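Local coordinates for protease Do-like 8, chloroplastic (PDB 4IC6), which is probably a serine endopeptidase of the chloroplast, a member of the HtrA (Deg) family that pairs a trypsin-like protease domain with a PDZ domain, at residues H167-R179 with G191-N203. The protein carries 1 engineered substitution. Numbering follows the deposited sequence.
Sequences HTLTVGVISGLNR and GGIQTDAAINPGN
Gln-194 and Gly-192 each face two successive residues of 167-179: Ser-175 and Gly-176 in a classic beta bulge, Asn-178 and Arg-179 in a G1 bulge at the corner of the chain. In the first, Gln-194 O accepts from Ser-175 N at 2.7 Å and, from the same face of its plane, from Gly-176 N at 3.1 Å. In the second, Arg-179 N meets Gly-192 O at 2.9 Å. The Gln-194 side chain reinforces the first bulge: with CG anti to N (chi1 -171°) and the chain extended, it runs alongside Ser-175. Its NE2 then donates to Ser-175 OG at 2.8 Å, the hydroxyl lying 1° out of the amide plane. With an alanine in place of Gln-194, Ser-175 OG, which is also hydrogen-bonded to Leu-169 O of a neighbouring subunit, is likely to lose its NE2 donor, while a gap opens beside Phe-234. That subunit also supplies Asp-166, the salt-bridge partner of Arg-179.

Further along, the Asp-196 carboxylate crosses the Val-173 side chain at a slant, and Val-173 N meets its OD1 nearly along the C-O axis at 2.8 Å (167°). Its other oxygen, OD2, accepts from Val-171 N of the same neighbouring subunit. Beyond it the loop is tied by threonine hydroxyls. Thr-170 OG1 donates to Ala-198 O at 2.6 Å, and Asn-203 ND2, lying in that carbonyl's plane, shares the acceptor at 3.0 Å. Thr-168 OG1 approaches Gly-202 O from above its carbonyl plane, at 2.9 Å, and a water links the same hydroxyl to Asn-203 ND2. These bonds pin the loop leading into the engineered Ala-204, at the predicted nucleophile position, against a strand of the second six-stranded barrel, an arrangement characteristic of the chymotrypsin-like fold of HtrA proteases.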
# COMPACT_ATOMS: atom_id res chain seq x y z
N HIS A 167 24.42 20.71 -8.56
CA HIS A 167 24.33 19.56 -9.46
C HIS A 167 24.41 18.25 -8.70
O HIS A 167 24.93 18.20 -7.57
CB HIS A 167 25.41 19.63 -10.55
CG HIS A 167 25.14 20.65 -11.60
ND1 HIS A 167 25.27 22.01 -11.38
CD2 HIS A 167 24.73 20.52 -12.88
CE1 HIS A 167 24.96 22.67 -12.48
NE2 HIS A 167 24.63 21.79 -13.41
N THR A 168 23.92 17.18 -9.32
CA THR A 168 23.90 15.85 -8.72
C THR A 168 24.64 14.89 -9.60
O THR A 168 24.74 15.10 -10.80
CB THR A 168 22.46 15.31 -8.58
OG1 THR A 168 21.88 15.18 -9.88
CG2 THR A 168 21.60 16.27 -7.77
N LEU A 169 25.12 13.79 -9.02
CA LEU A 169 25.77 12.77 -9.84
C LEU A 169 25.39 11.40 -9.32
O LEU A 169 25.31 11.20 -8.11
CB LEU A 169 27.28 12.90 -9.71
CG LEU A 169 28.13 11.80 -10.35
CD1 LEU A 169 27.94 11.84 -11.85
CD2 LEU A 169 29.58 12.00 -9.99
N THR A 170 25.16 10.47 -10.24
CA THR A 170 25.14 9.06 -9.90
C THR A 170 26.02 8.32 -10.89
O THR A 170 26.26 8.81 -11.99
CB THR A 170 23.71 8.46 -9.86
OG1 THR A 170 23.14 8.47 -11.18
CG2 THR A 170 22.82 9.26 -8.91
N VAL A 171 26.52 7.16 -10.50
CA VAL A 171 27.48 6.46 -11.34
C VAL A 171 27.21 4.97 -11.28
O VAL A 171 27.01 4.41 -10.21
CB VAL A 171 28.93 6.70 -10.84
CG1 VAL A 171 29.92 5.81 -11.59
CG2 VAL A 171 29.33 8.18 -10.99
N GLY A 172 27.20 4.33 -12.45
CA GLY A 172 27.15 2.89 -12.52
C GLY A 172 27.70 2.43 -13.86
O GLY A 172 28.60 3.05 -14.43
N VAL A 173 27.17 1.32 -14.34
CA VAL A 173 27.59 0.81 -15.64
C VAL A 173 26.42 0.76 -16.60
O VAL A 173 25.26 0.78 -16.19
CB VAL A 173 28.16 -0.61 -15.54
CG1 VAL A 173 29.39 -0.61 -14.64
CG2 VAL A 173 27.09 -1.56 -15.00
N ILE A 174 26.74 0.65 -17.88
CA ILE A 174 25.74 0.27 -18.85
C ILE A 174 25.32 -1.17 -18.52
O ILE A 174 26.15 -2.09 -18.52
CB ILE A 174 26.28 0.34 -20.29
CG1 ILE A 174 26.75 1.76 -20.61
CG2 ILE A 174 25.23 -0.11 -21.28
CD1 ILE A 174 25.69 2.85 -20.33
N SER A 175 24.03 -1.36 -18.26
CA SER A 175 23.49 -2.61 -17.72
C SER A 175 22.80 -3.42 -18.80
O SER A 175 22.74 -4.64 -18.73
CB SER A 175 22.47 -2.30 -16.61
OG SER A 175 21.71 -3.46 -16.27
N GLY A 176 22.28 -2.73 -19.81
CA GLY A 176 21.57 -3.39 -20.89
C GLY A 176 21.36 -2.45 -22.06
O GLY A 176 21.46 -1.23 -21.92
N LEU A 177 21.10 -3.01 -23.23
CA LEU A 177 20.97 -2.17 -24.41
C LEU A 177 19.68 -2.52 -25.11
O LEU A 177 19.18 -3.64 -24.96
CB LEU A 177 22.17 -2.36 -25.35
CG LEU A 177 23.38 -1.42 -25.37
CD1 LEU A 177 23.28 -0.23 -24.39
CD2 LEU A 177 24.70 -2.19 -25.22
N ASN A 178 19.14 -1.57 -25.85
CA ASN A 178 17.93 -1.79 -26.63
C ASN A 178 16.75 -2.28 -25.78
O ASN A 178 16.04 -3.20 -26.17
CB ASN A 178 18.23 -2.77 -27.78
CG ASN A 178 19.30 -2.23 -28.75
OD1 ASN A 178 19.20 -1.10 -29.26
ND2 ASN A 178 20.34 -3.04 -28.99
N ARG A 179 16.54 -1.63 -24.64
CA ARG A 179 15.47 -2.01 -23.71
C ARG A 179 14.34 -0.99 -23.73
O ARG A 179 14.58 0.20 -23.92
CB ARG A 179 16.05 -2.11 -22.28
CG ARG A 179 16.65 -3.48 -21.92
CD ARG A 179 15.58 -4.38 -21.24
NE ARG A 179 16.10 -5.67 -20.76
CZ ARG A 179 16.90 -6.44 -21.50
NH1 ARG A 179 17.24 -6.02 -22.71
NH2 ARG A 179 17.34 -7.61 -21.05
N GLY A 191 14.50 0.82 -27.85
CA GLY A 191 15.90 1.10 -28.15
C GLY A 191 16.64 1.83 -27.04
O GLY A 191 17.73 2.40 -27.25
N GLY A 192 16.09 1.80 -25.84
CA GLY A 192 16.72 2.53 -24.74
C GLY A 192 17.95 1.89 -24.13
O GLY A 192 18.22 0.69 -24.29
N ILE A 193 18.71 2.70 -23.40
CA ILE A 193 19.85 2.20 -22.65
C ILE A 193 19.42 1.91 -21.22
O ILE A 193 18.72 2.71 -20.61
CB ILE A 193 20.96 3.26 -22.58
CG1 ILE A 193 21.51 3.56 -23.99
CG2 ILE A 193 22.08 2.83 -21.63
CD1 ILE A 193 22.35 4.87 -24.03
N GLN A 194 19.83 0.76 -20.69
CA GLN A 194 19.65 0.48 -19.27
C GLN A 194 20.96 0.70 -18.51
O GLN A 194 22.01 0.23 -18.93
CB GLN A 194 19.12 -0.95 -19.03
CG GLN A 194 18.70 -1.22 -17.59
CD GLN A 194 18.15 -2.64 -17.43
OE1 GLN A 194 16.98 -2.90 -17.72
NE2 GLN A 194 18.99 -3.56 -16.99
N THR A 195 20.90 1.36 -17.36
CA THR A 195 22.10 1.54 -16.54
C THR A 195 21.77 1.21 -15.10
O THR A 195 20.60 1.25 -14.72
CB THR A 195 22.61 3.02 -16.60
OG1 THR A 195 23.74 3.19 -15.72
CG2 THR A 195 21.52 3.95 -16.16
N ASP A 196 22.78 0.84 -14.31
CA ASP A 196 22.55 0.70 -12.88
C ASP A 196 22.99 1.93 -12.08
O ASP A 196 22.96 1.89 -10.85
CB ASP A 196 23.07 -0.65 -12.30
CG ASP A 196 24.59 -0.75 -12.21
OD1 ASP A 196 25.31 0.21 -12.59
OD2 ASP A 196 25.09 -1.82 -11.72
N ALA A 197 23.38 3.01 -12.76
CA ALA A 197 23.40 4.33 -12.10
C ALA A 197 21.96 4.70 -11.75
O ALA A 197 21.05 4.51 -12.55
CB ALA A 197 24.02 5.41 -13.02
N ALA A 198 21.76 5.25 -10.56
CA ALA A 198 20.42 5.64 -10.15
C ALA A 198 19.91 6.76 -11.06
O ALA A 198 20.58 7.79 -11.25
CB ALA A 198 20.42 6.08 -8.71
N ILE A 199 18.72 6.55 -11.61
CA ILE A 199 18.07 7.57 -12.42
C ILE A 199 16.85 7.99 -11.65
O ILE A 199 16.01 7.17 -11.30
CB ILE A 199 17.65 7.01 -13.80
CG1 ILE A 199 18.91 6.59 -14.60
CG2 ILE A 199 16.79 8.02 -14.55
CD1 ILE A 199 19.95 7.72 -14.81
N ASN A 200 16.73 9.29 -11.37
CA ASN A 200 15.68 9.73 -10.48
C ASN A 200 15.25 11.17 -10.80
O ASN A 200 15.76 11.77 -11.74
CB ASN A 200 16.20 9.60 -9.05
CG ASN A 200 17.55 10.27 -8.85
OD1 ASN A 200 17.83 11.29 -9.48
ND2 ASN A 200 18.41 9.69 -7.98
N PRO A 201 14.32 11.73 -10.02
CA PRO A 201 13.90 13.12 -10.28
C PRO A 201 15.06 14.10 -10.21
O PRO A 201 15.01 15.16 -10.84
CB PRO A 201 12.88 13.39 -9.17
CG PRO A 201 12.29 12.02 -8.90
CD PRO A 201 13.49 11.10 -8.98
N GLY A 202 16.12 13.72 -9.51
CA GLY A 202 17.28 14.58 -9.35
C GLY A 202 18.19 14.61 -10.56
O GLY A 202 19.13 15.41 -10.60
N ASN A 203 17.94 13.75 -11.55
CA ASN A 203 18.72 13.80 -12.79
C ASN A 203 17.93 13.57 -14.09
O ASN A 203 18.50 13.55 -15.19
CB ASN A 203 19.95 12.91 -12.71
CG ASN A 203 19.61 11.43 -12.57
OD1 ASN A 203 18.54 10.98 -12.99
ND2 ASN A 203 20.51 10.66 -11.96
O HOH W 1 22.60 12.57 -10.79
O HOH W 2 20.24 12.39 -8.92
O HOH W 3 25.07 2.29 -9.12
O HOH W 4 13.49 -1.84 -26.90
O HOH W 5 20.43 1.08 -26.59